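Local coordinates for protein transmembrane oligosaccharyl transferase (Archaeoglobus fulgidus, PDB 3WAJ) that belongs to the STT3/AglB family of membrane-embedded transferases, whose helical N-terminal part is of the GT-C class, and carries a bound zinc ion, at residues Tyr50-Arg53 with Leu54-Thr58; Ser277-Gln280 with Leu281-Leu285; Arg403-Pro406 with Glu407-Leu410; Trp422-Asn425 with Arg426-Tyr429. One frame throughout, in Å; residues are numbered along the deposited sequence.

Contact 1. Residues Tyr50-Arg53 with Leu54-Thr58; sequences YYYR and LIENT
Leu54 lays its branched end against the ring of Tyr50, one helical turn earlier. Its CD1 comes to 3.7 Å from Tyr50 CE2, while Leu54 CD2 touches both that ring and the aliphatic part of Arg53, 3.9 Å from Arg53 CD. On another side of the helix Glu56 runs alongside Tyr52. Glu56 OE1 sits over one face of the tyrosine ring, near its rim and 3.5 Å from Tyr52 CE2, with the carboxylate plane turned 40° from the ring. Both side chains leave the backbone with CG anti to N, which sends them the same way. Arg53 and Asn57 also run side by side, but here Arg53 NH1 passes 3.7 Å from Asn57 CB, and guanidinium and amide stand at right angles. Beneath them run the i to i+4 backbone bonds, among them Ile55 N to Tyr51 O at 2.7 Å. Leu54 O takes two donors, the backbone N of Thr58 and its OG1, the latter at 2.7 Å from above the carbonyl plane. Further out, Asp69 accepts from Tyr50 OH, and Arg53 NE forms salt bridges with Asp69 and Glu558. Arg53 NH2 bonds to Tyr528 OH, while the carbonyl of Tyr524 receives both Arg53 NH1 and Asn57 ND2. Tyr51 OH bonds to His162 ND1. These are buried turns of helix 47-60, whose first residue, Asp47, is a ligand of the zinc site.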
loop_
_atom_site.group_PDB
_atom_site.type_symbol
_atom_site.label_atom_id
_atom_site.label_comp_id
_atom_site.label_asym_id
_atom_site.label_seq_id
_atom_site.Cartn_x
_atom_site.Cartn_y
_atom_site.Cartn_z
ATOM N N TYR A 50 3.167 -6.299 -6.848
ATOM C CA TYR A 50 2.244 -6.269 -7.973
ATOM C C TYR A 50 2.944 -5.824 -9.262
ATOM O O TYR A 50 2.644 -6.349 -10.340
ATOM C CB TYR A 50 1.014 -5.393 -7.677
ATOM C CG TYR A 50 -0.078 -5.651 -8.671
ATOM C CD1 TYR A 50 -0.818 -6.833 -8.613
ATOM C CD2 TYR A 50 -0.349 -4.751 -9.696
ATOM C CE1 TYR A 50 -1.829 -7.112 -9.527
ATOM C CE2 TYR A 50 -1.376 -5.011 -10.629
ATOM C CZ TYR A 50 -2.105 -6.200 -10.533
ATOM O OH TYR A 50 -3.099 -6.488 -11.436
ATOM N N TYR A 51 3.869 -4.862 -9.163
ATOM C CA TYR A 51 4.740 -4.573 -10.309
ATOM C C TYR A 51 5.401 -5.856 -10.797
ATOM O O TYR A 51 5.380 -6.168 -11.981
ATOM C CB TYR A 51 5.779 -3.484 -10.009
ATOM C CG TYR A 51 5.218 -2.146 -10.389
ATOM C CD1 TYR A 51 4.953 -1.845 -11.720
ATOM C CD2 TYR A 51 4.874 -1.212 -9.419
ATOM C CE1 TYR A 51 4.370 -0.643 -12.074
ATOM C CE2 TYR A 51 4.309 0.000 -9.764
ATOM C CZ TYR A 51 4.051 0.275 -11.082
ATOM O OH TYR A 51 3.492 1.482 -11.411
ATOM N N TYR A 52 5.950 -6.599 -9.849
ATOM C CA TYR A 52 6.586 -7.876 -10.101
ATOM C C TYR A 52 5.646 -8.792 -10.882
ATOM O O TYR A 52 6.037 -9.361 -11.906
ATOM C CB TYR A 52 6.989 -8.467 -8.751
ATOM C CG TYR A 52 7.442 -9.902 -8.716
ATOM C CD1 TYR A 52 6.852 -10.802 -7.820
ATOM C CD2 TYR A 52 8.474 -10.365 -9.531
ATOM C CE1 TYR A 52 7.263 -12.117 -7.730
ATOM C CE2 TYR A 52 8.894 -11.711 -9.454
ATOM C CZ TYR A 52 8.280 -12.567 -8.541
ATOM O OH TYR A 52 8.666 -13.879 -8.434
ATOM N N ARG A 53 4.408 -8.914 -10.404
ATOM C CA ARG A 53 3.393 -9.721 -11.069
ATOM C C ARG A 53 3.210 -9.244 -12.519
ATOM O O ARG A 53 3.162 -10.056 -13.450
ATOM C CB ARG A 53 2.068 -9.669 -10.280
ATOM C CG ARG A 53 0.865 -10.407 -10.903
ATOM C CD ARG A 53 0.180 -9.613 -12.066
ATOM N NE ARG A 53 -0.987 -10.342 -12.559
ATOM C CZ ARG A 53 -0.912 -11.436 -13.313
ATOM N NH1 ARG A 53 0.270 -11.897 -13.695
ATOM N NH2 ARG A 53 -2.017 -12.055 -13.697
ATOM N N LEU A 54 3.100 -7.933 -12.695
ATOM C CA LEU A 54 2.895 -7.364 -14.022
ATOM C C LEU A 54 4.118 -7.557 -14.930
ATOM O O LEU A 54 3.976 -7.930 -16.092
ATOM C CB LEU A 54 2.530 -5.884 -13.935
ATOM C CG LEU A 54 1.196 -5.529 -13.290
ATOM C CD1 LEU A 54 0.997 -3.980 -13.311
ATOM C CD2 LEU A 54 0.063 -6.240 -14.010
ATOM N N ILE A 55 5.312 -7.296 -14.402
ATOM C CA ILE A 55 6.530 -7.363 -15.207
ATOM C C ILE A 55 6.786 -8.800 -15.722
ATOM O O ILE A 55 7.121 -9.009 -16.878
ATOM C CB ILE A 55 7.737 -6.787 -14.429
ATOM C CG1 ILE A 55 7.617 -5.265 -14.343
ATOM C CG2 ILE A 55 9.066 -7.174 -15.088
ATOM C CD1 ILE A 55 8.545 -4.608 -13.320
ATOM N N GLU A 56 6.601 -9.779 -14.849
ATOM C CA GLU A 56 6.683 -11.190 -15.198
ATOM C C GLU A 56 5.723 -11.535 -16.344
ATOM O O GLU A 56 6.090 -12.204 -17.308
ATOM C CB GLU A 56 6.316 -12.010 -13.960
ATOM C CG GLU A 56 6.814 -13.451 -13.930
ATOM C CD GLU A 56 6.900 -13.995 -12.504
ATOM O OE1 GLU A 56 6.541 -13.261 -11.563
ATOM O OE2 GLU A 56 7.332 -15.146 -12.312
ATOM N N ASN A 57 4.485 -11.079 -16.226
ATOM C CA ASN A 57 3.488 -11.322 -17.256
ATOM C C ASN A 57 3.830 -10.577 -18.556
ATOM O O ASN A 57 3.645 -11.094 -19.657
ATOM C CB ASN A 57 2.100 -10.912 -16.748
ATOM C CG ASN A 57 1.029 -11.131 -17.773
ATOM O OD1 ASN A 57 0.987 -10.434 -18.786
ATOM N ND2 ASN A 57 0.148 -12.099 -17.523
ATOM N N THR A 58 4.328 -9.357 -18.419
ATOM C CA THR A 58 4.698 -8.554 -19.572
ATOM C C THR A 58 5.915 -9.145 -20.279
ATOM O O THR A 58 5.974 -9.169 -21.508
ATOM C CB THR A 58 5.007 -7.127 -19.157
ATOM O OG1 THR A 58 3.879 -6.587 -18.451
ATOM C CG2 THR A 58 5.317 -6.273 -20.387
#

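Contact 2. Residues Ser277-Gln280 with Leu281-Leu285; sequences SPFQ and LLVLL
Phe279 and Val283 make the apolar part of this helical turn. Val283 CG2 stands over one face of the phenyl ring, 4.0 Å from its centroid and displaced toward the rim, a CH-pi contact whose nearest ring atom is Phe279 CZ at 3.8 Å. The ring reaches this place because Phe279 CG lies anti to the backbone N (chi1 175°), which brings the ring up to the valine one turn on. Phe219 meets the same ring edge-to-face from outside the turn.

Backbone bonds follow the i to i+4 pattern: Leu282 N to Pro278 O at 2.9 Å, Val283 N to Phe279 O, and Leu284 N to Gln280 O at 3.0 Å.

A third group of interactions is the capping box of Ser277 and Gln280 at the start of helix 278-303. Ser277, in the N-cap position, accepts from Phe279 N at its OG across a weak 3.4 Å bond; in return Gln280 OE1 takes a weak bond from Ser277 N at 3.3 Å. The glutamine can curl back to do this because its chain bends at chi2 (93°). That bend also places OE1 2.7 Å from Ser277 OG. Gln280 NE2 is held by the carbonyls of Phe275 and Gly216, and Ser272 N adds a donor to Ser277 OG.

The cap is therefore built from neutral groups. Its two backbone-to-side-chain bonds are each weak, and the buried glutamine amide is probably fixed largely by the carbonyls of Phe275 and Gly216.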
loop_
_atom_site.group_PDB
_atom_site.type_symbol
_atom_site.label_atom_id
_atom_site.label_comp_id
_atom_site.label_asym_id
_atom_site.label_seq_id
_atom_site.Cartn_x
_atom_site.Cartn_y
_atom_site.Cartn_z
ATOM N N SER A 277 -6.824 6.199 -19.760
ATOM C CA SER A 277 -8.062 6.525 -20.451
ATOM C C SER A 277 -7.834 7.677 -21.418
ATOM O O SER A 277 -6.760 8.285 -21.424
ATOM C CB SER A 277 -9.159 6.876 -19.438
ATOM O OG SER A 277 -8.956 8.140 -18.851
ATOM N N PRO A 278 -8.828 7.969 -22.274
ATOM C CA PRO A 278 -8.511 9.093 -23.163
ATOM C C PRO A 278 -8.687 10.466 -22.500
ATOM O O PRO A 278 -8.377 11.479 -23.132
ATOM C CB PRO A 278 -9.465 8.897 -24.351
ATOM C CG PRO A 278 -10.603 8.096 -23.805
ATOM C CD PRO A 278 -10.049 7.241 -22.684
ATOM N N PHE A 279 -9.151 10.498 -21.254
ATOM C CA PHE A 279 -9.201 11.748 -20.497
ATOM C C PHE A 279 -7.833 12.442 -20.478
ATOM O O PHE A 279 -7.714 13.642 -20.751
ATOM C CB PHE A 279 -9.654 11.507 -19.054
ATOM C CG PHE A 279 -9.615 12.750 -18.207
ATOM C CD1 PHE A 279 -8.659 12.901 -17.216
ATOM C CD2 PHE A 279 -10.519 13.792 -18.430
ATOM C CE1 PHE A 279 -8.609 14.060 -16.437
ATOM C CE2 PHE A 279 -10.472 14.953 -17.659
ATOM C CZ PHE A 279 -9.516 15.090 -16.666
ATOM N N GLN A 280 -6.802 11.673 -20.146
ATOM C CA GLN A 280 -5.459 12.220 -20.039
ATOM C C GLN A 280 -4.980 12.780 -21.386
ATOM O O GLN A 280 -4.376 13.858 -21.429
ATOM C CB GLN A 280 -4.486 11.185 -19.438
ATOM C CG GLN A 280 -4.750 10.847 -17.961
ATOM C CD GLN A 280 -5.657 9.622 -17.743
ATOM O OE1 GLN A 280 -6.523 9.293 -18.570
ATOM N NE2 GLN A 280 -5.459 8.950 -16.608
ATOM N N LEU A 281 -5.283 12.057 -22.474
ATOM C CA LEU A 281 -5.013 12.496 -23.848
ATOM C C LEU A 281 -5.693 13.835 -24.160
ATOM O O LEU A 281 -5.096 14.722 -24.774
ATOM C CB LEU A 281 -5.492 11.433 -24.848
ATOM C CG LEU A 281 -5.313 11.705 -26.352
ATOM C CD1 LEU A 281 -3.837 11.817 -26.737
ATOM C CD2 LEU A 281 -5.992 10.641 -27.218
ATOM N N LEU A 282 -6.949 13.969 -23.740
ATOM C CA LEU A 282 -7.681 15.217 -23.897
ATOM C C LEU A 282 -6.956 16.330 -23.158
ATOM O O LEU A 282 -6.820 17.439 -23.682
ATOM C CB LEU A 282 -9.105 15.074 -23.362
ATOM C CG LEU A 282 -10.240 14.849 -24.362
ATOM C CD1 LEU A 282 -9.809 13.989 -25.541
ATOM C CD2 LEU A 282 -11.430 14.217 -23.649
ATOM N N VAL A 283 -6.483 16.039 -21.948
ATOM C CA VAL A 283 -5.791 17.059 -21.165
ATOM C C VAL A 283 -4.554 17.556 -21.896
ATOM O O VAL A 283 -4.335 18.754 -22.015
ATOM C CB VAL A 283 -5.407 16.577 -19.746
ATOM C CG1 VAL A 283 -4.618 17.663 -19.026
ATOM C CG2 VAL A 283 -6.649 16.241 -18.954
ATOM N N LEU A 284 -3.762 16.630 -22.417
ATOM C CA LEU A 284 -2.526 17.005 -23.086
ATOM C C LEU A 284 -2.770 17.693 -24.445
ATOM O O LEU A 284 -2.068 18.645 -24.788
ATOM C CB LEU A 284 -1.574 15.803 -23.179
ATOM C CG LEU A 284 -1.289 15.164 -21.808
ATOM C CD1 LEU A 284 -0.480 13.883 -21.939
ATOM C CD2 LEU A 284 -0.571 16.143 -20.875
ATOM N N LEU A 285 -3.770 17.233 -25.201
ATOM C CA LEU A 285 -4.128 17.886 -26.467
ATOM C C LEU A 285 -4.755 19.251 -26.215
ATOM O O LEU A 285 -4.426 20.226 -26.886
ATOM C CB LEU A 285 -5.094 17.033 -27.292
ATOM C CG LEU A 285 -4.555 15.816 -28.034
ATOM C CD1 LEU A 285 -5.723 14.924 -28.480
ATOM C CD2 LEU A 285 -3.700 16.228 -29.227
#

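Contact 3. Residues Arg403-Pro406 with Glu407-Leu410; sequences RSFP and EMAL
Glu407 and Ser404 approach each other loosely at the first turn of helix 405-420, their CB atoms 4.5 Å apart, just after a tight link in which Arg403, with positive phi, leaves the preceding helix 384-402. Glu407 runs out extended from its CB, and its OE2 bonds to Ser395 OG on that preceding helix. Met408 comes next. Its N reaches back to Ser404 O across a weak 3.5 Å bond, and its side chain passes obliquely to that of Phe405. The methyl CE is the part that touches, 3.7 Å from Phe405 CD2: the chain stays extended through chi2 and then bends at chi3 (54°), bringing CE round to the phenyl group. Helix 221-234 covers this pair, with Phe231 on Met408 and Phe228 on Phe405. Ala409 gives a sound i to i+4 bond, N to Phe405 O at 2.9 Å, and sets its CB 3.4 Å from Pro406 O. Leu410 follows, sending its side chain to Val437 and Tyr438 of helix 429-446, while its N donates to Pro406 O at 3.0 Å with an N-H...O angle of 154°.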
loop_
_atom_site.group_PDB
_atom_site.type_symbol
_atom_site.label_atom_id
_atom_site.label_comp_id
_atom_site.label_asym_id
_atom_site.label_seq_id
_atom_site.Cartn_x
_atom_site.Cartn_y
_atom_site.Cartn_z
ATOM N N ARG A 403 12.113 40.303 -10.424
ATOM C CA ARG A 403 11.107 39.849 -11.382
ATOM C C ARG A 403 11.238 38.920 -12.590
ATOM O O ARG A 403 10.687 39.188 -13.658
ATOM C CB ARG A 403 10.302 41.035 -11.923
ATOM C CG ARG A 403 11.089 41.972 -12.824
ATOM C CD ARG A 403 10.508 43.376 -12.803
ATOM N NE ARG A 403 9.920 43.706 -11.508
ATOM C CZ ARG A 403 9.569 44.933 -11.138
ATOM N NH1 ARG A 403 9.747 45.954 -11.965
ATOM N NH2 ARG A 403 9.041 45.141 -9.939
ATOM N N SER A 404 11.966 37.823 -12.403
ATOM C CA SER A 404 12.124 36.809 -13.439
ATOM C C SER A 404 11.074 35.726 -13.663
ATOM O O SER A 404 10.232 35.486 -12.798
ATOM C CB SER A 404 13.461 36.177 -13.052
ATOM O OG SER A 404 13.807 35.128 -13.940
ATOM N N PHE A 405 11.116 35.074 -14.822
ATOM C CA PHE A 405 10.116 34.051 -15.130
ATOM C C PHE A 405 10.404 32.675 -14.507
ATOM O O PHE A 405 9.515 32.117 -13.863
ATOM C CB PHE A 405 9.868 33.921 -16.639
ATOM C CG PHE A 405 8.990 32.752 -17.011
ATOM C CD1 PHE A 405 9.550 31.536 -17.384
ATOM C CD2 PHE A 405 7.606 32.865 -16.977
ATOM C CE1 PHE A 405 8.749 30.458 -17.726
ATOM C CE2 PHE A 405 6.793 31.787 -17.314
ATOM C CZ PHE A 405 7.366 30.583 -17.689
ATOM N N PRO A 406 11.625 32.120 -14.709
ATOM C CA PRO A 406 11.901 30.804 -14.106
ATOM C C PRO A 406 11.667 30.774 -12.602
ATOM O O PRO A 406 11.079 29.807 -12.102
ATOM C CB PRO A 406 13.383 30.582 -14.411
ATOM C CG PRO A 406 13.609 31.313 -15.666
ATOM C CD PRO A 406 12.748 32.557 -15.564
ATOM N N GLU A 407 12.110 31.814 -11.900
ATOM C CA GLU A 407 11.899 31.894 -10.459
ATOM C C GLU A 407 10.403 31.903 -10.138
ATOM O O GLU A 407 9.952 31.257 -9.194
ATOM C CB GLU A 407 12.593 33.131 -9.884
ATOM C CG GLU A 407 12.648 33.169 -8.361
ATOM C CD GLU A 407 13.699 34.140 -7.825
ATOM O OE1 GLU A 407 14.550 34.601 -8.619
ATOM O OE2 GLU A 407 13.672 34.438 -6.607
ATOM N N MET A 408 9.626 32.624 -10.937
ATOM C CA MET A 408 8.187 32.650 -10.722
ATOM C C MET A 408 7.575 31.264 -10.942
ATOM O O MET A 408 6.703 30.838 -10.190
ATOM C CB MET A 408 7.503 33.680 -11.624
ATOM C CG MET A 408 6.028 33.873 -11.294
ATOM S SD MET A 408 5.114 34.716 -12.595
ATOM C CE MET A 408 5.518 33.691 -14.013
ATOM N N ALA A 409 8.048 30.565 -11.971
ATOM C CA ALA A 409 7.556 29.230 -12.291
ATOM C C ALA A 409 7.768 28.287 -11.107
ATOM O O ALA A 409 6.887 27.513 -10.749
ATOM C CB ALA A 409 8.248 28.697 -13.539
ATOM N N LEU A 410 8.939 28.379 -10.489
ATOM C CA LEU A 410 9.272 27.513 -9.363
ATOM C C LEU A 410 8.337 27.719 -8.166
ATOM O O LEU A 410 7.876 26.748 -7.557
ATOM C CB LEU A 410 10.737 27.701 -8.958
ATOM C CG LEU A 410 11.473 26.478 -8.408
ATOM C CD1 LEU A 410 11.762 25.444 -9.508
ATOM C CD2 LEU A 410 12.751 26.936 -7.722
#

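Contact 4. Residues Trp422-Asn425 with Arg426-Tyr429; sequences WGQN and RFAY. With SO4 (sulfate ion), chain C.
Arg426 NH1 donates to O3 of the bound sulfate ion at 3.0 Å, with an N-H...O angle of 155°. The oxygen approaches the edge of the guanidinium, near its plane, and sulfate O2 lies along the same edge, 3.9 Å from Arg426 NH2. The arginine leaves the backbone with CG between N and the carbonyl carbon (chi1 74°), which lays that CG over one face of the neighbouring Phe427 ring, toward its rim. The sulfate, probably taken up from the crystallisation liquor, is bonded also by His162 NE2 and His81 NE2, so arginine and histidines together form an anion-holding pocket.

Between the two segments the chain makes a type I beta turn, with Asn425 and Arg426 at its centre, in the loop joining helix 405-420 to helix 429-446. Phe427 N closes it on Gln424 O at 3.1 Å; the bond is nearly straight at nitrogen, yet the donor sits above the carbonyl plane. Over this turn Gln424 and Phe427 run side by side. Gln424 NE2 meets the ring at its edge, in plane, 3.9 Å from Phe427 CE2, and the amide stands almost perpendicular to the ring. The glutamine chain bends at chi2 to bring its amide alongside. A little further on, the ring of Tyr429 meets that of His163, a zinc ligand, and Tyr429 OH bonds to Glu166 OE2.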
loop_
_atom_site.group_PDB
_atom_site.type_symbol
_atom_site.label_atom_id
_atom_site.label_comp_id
_atom_site.label_asym_id
_atom_site.label_seq_id
_atom_site.Cartn_x
_atom_site.Cartn_y
_atom_site.Cartn_z
ATOM N N TRP A 422 -1.764 19.306 0.873
ATOM C CA TRP A 422 -1.695 19.689 2.276
ATOM C C TRP A 422 -2.517 18.728 3.127
ATOM O O TRP A 422 -3.719 18.559 2.894
ATOM C CB TRP A 422 -2.197 21.121 2.447
ATOM C CG TRP A 422 -1.969 21.709 3.802
ATOM C CD1 TRP A 422 -2.871 22.411 4.551
ATOM C CD2 TRP A 422 -0.758 21.659 4.574
ATOM N NE1 TRP A 422 -2.298 22.799 5.741
ATOM C CE2 TRP A 422 -1.003 22.350 5.780
ATOM C CE3 TRP A 422 0.509 21.099 4.364
ATOM C CZ2 TRP A 422 -0.030 22.493 6.771
ATOM C CZ3 TRP A 422 1.472 21.241 5.350
ATOM C CH2 TRP A 422 1.197 21.931 6.538
ATOM N N GLY A 423 -1.863 18.087 4.094
ATOM C CA GLY A 423 -2.523 17.140 4.976
ATOM C C GLY A 423 -2.675 15.752 4.377
ATOM O O GLY A 423 -3.127 14.827 5.059
ATOM N N GLN A 424 -2.308 15.613 3.104
ATOM C CA GLN A 424 -2.343 14.327 2.408
ATOM C C GLN A 424 -1.013 13.599 2.550
ATOM O O GLN A 424 -0.132 13.746 1.700
ATOM C CB GLN A 424 -2.633 14.533 0.921
ATOM C CG GLN A 424 -4.050 14.939 0.608
ATOM C CD GLN A 424 -4.719 13.987 -0.365
ATOM O OE1 GLN A 424 -5.013 12.836 -0.025
ATOM N NE2 GLN A 424 -4.958 14.458 -1.588
ATOM N N ASN A 425 -0.871 12.810 3.611
ATOM C CA ASN A 425 0.386 12.118 3.878
ATOM C C ASN A 425 0.889 11.240 2.728
ATOM O O ASN A 425 2.087 10.972 2.638
ATOM C CB ASN A 425 0.306 11.301 5.175
ATOM C CG ASN A 425 0.446 12.158 6.414
ATOM O OD1 ASN A 425 1.511 12.720 6.675
ATOM N ND2 ASN A 425 -0.625 12.252 7.194
ATOM N N ARG A 426 -0.005 10.805 1.840
ATOM C CA ARG A 426 0.396 9.856 0.796
ATOM C C ARG A 426 1.188 10.495 -0.354
ATOM O O ARG A 426 1.737 9.785 -1.201
ATOM C CB ARG A 426 -0.808 9.058 0.270
ATOM C CG ARG A 426 -1.758 9.830 -0.635
ATOM C CD ARG A 426 -2.937 8.956 -1.058
ATOM N NE ARG A 426 -3.186 9.025 -2.498
ATOM C CZ ARG A 426 -2.889 8.058 -3.367
ATOM N NH1 ARG A 426 -2.340 6.926 -2.947
ATOM N NH2 ARG A 426 -3.148 8.220 -4.657
ATOM N N PHE A 427 1.256 11.827 -0.358
ATOM C CA PHE A 427 1.954 12.580 -1.402
ATOM C C PHE A 427 3.134 13.386 -0.864
ATOM O O PHE A 427 3.632 14.286 -1.542
ATOM C CB PHE A 427 0.986 13.529 -2.122
ATOM C CG PHE A 427 -0.038 12.825 -2.963
ATOM C CD1 PHE A 427 0.358 11.999 -4.009
ATOM C CD2 PHE A 427 -1.395 13.000 -2.721
ATOM C CE1 PHE A 427 -0.589 11.340 -4.803
ATOM C CE2 PHE A 427 -2.350 12.353 -3.501
ATOM C CZ PHE A 427 -1.945 11.514 -4.547
ATOM N N ALA A 428 3.576 13.062 0.351
ATOM C CA ALA A 428 4.690 13.766 0.983
ATOM C C ALA A 428 5.942 13.793 0.107
ATOM O O ALA A 428 6.658 14.800 0.085
ATOM C CB ALA A 428 4.998 13.161 2.337
ATOM N N TYR A 429 6.193 12.697 -0.617
ATOM C CA TYR A 429 7.405 12.569 -1.436
ATOM C C TYR A 429 7.572 13.690 -2.468
ATOM O O TYR A 429 8.687 14.003 -2.892
ATOM C CB TYR A 429 7.488 11.191 -2.104
ATOM C CG TYR A 429 6.285 10.819 -2.939
ATOM C CD1 TYR A 429 6.157 11.258 -4.249
ATOM C CD2 TYR A 429 5.292 10.005 -2.428
ATOM C CE1 TYR A 429 5.053 10.917 -5.021
ATOM C CE2 TYR A 429 4.202 9.659 -3.184
ATOM C CZ TYR A 429 4.081 10.125 -4.480
ATOM O OH TYR A 429 2.986 9.778 -5.238
HETATM S S SO4 C . -1.131 4.936 -6.456
HETATM O O1 SO4 C . -0.825 3.506 -6.590
HETATM O O2 SO4 C . -2.500 5.155 -6.933
HETATM O O3 SO4 C . -1.015 5.309 -5.045
HETATM O O4 SO4 C . -0.218 5.778 -7.238
#

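Overall arrangement
From the N terminus the four contacts follow in series; each is local, so none closes a long loop, and none nests with or crosses another. Contact 1 lies within helix 47-60 near the zinc site. Contact 2 caps helix 278-303, and contact 3 opens helix 405-420; their centres are about 28 Å apart, but both rest on helix 221-234, through Ala222 and Phe228 respectively. Contact 4 follows the far end of helix 405-420 and leads into helix 429-446, which Leu410 of contact 3 also touches. Contacts 1 and 4 come within about 10 Å at their nearest atoms. His162 connects them, with ND1 bonded to Tyr51 and NE2 to the sulfate held by Arg426.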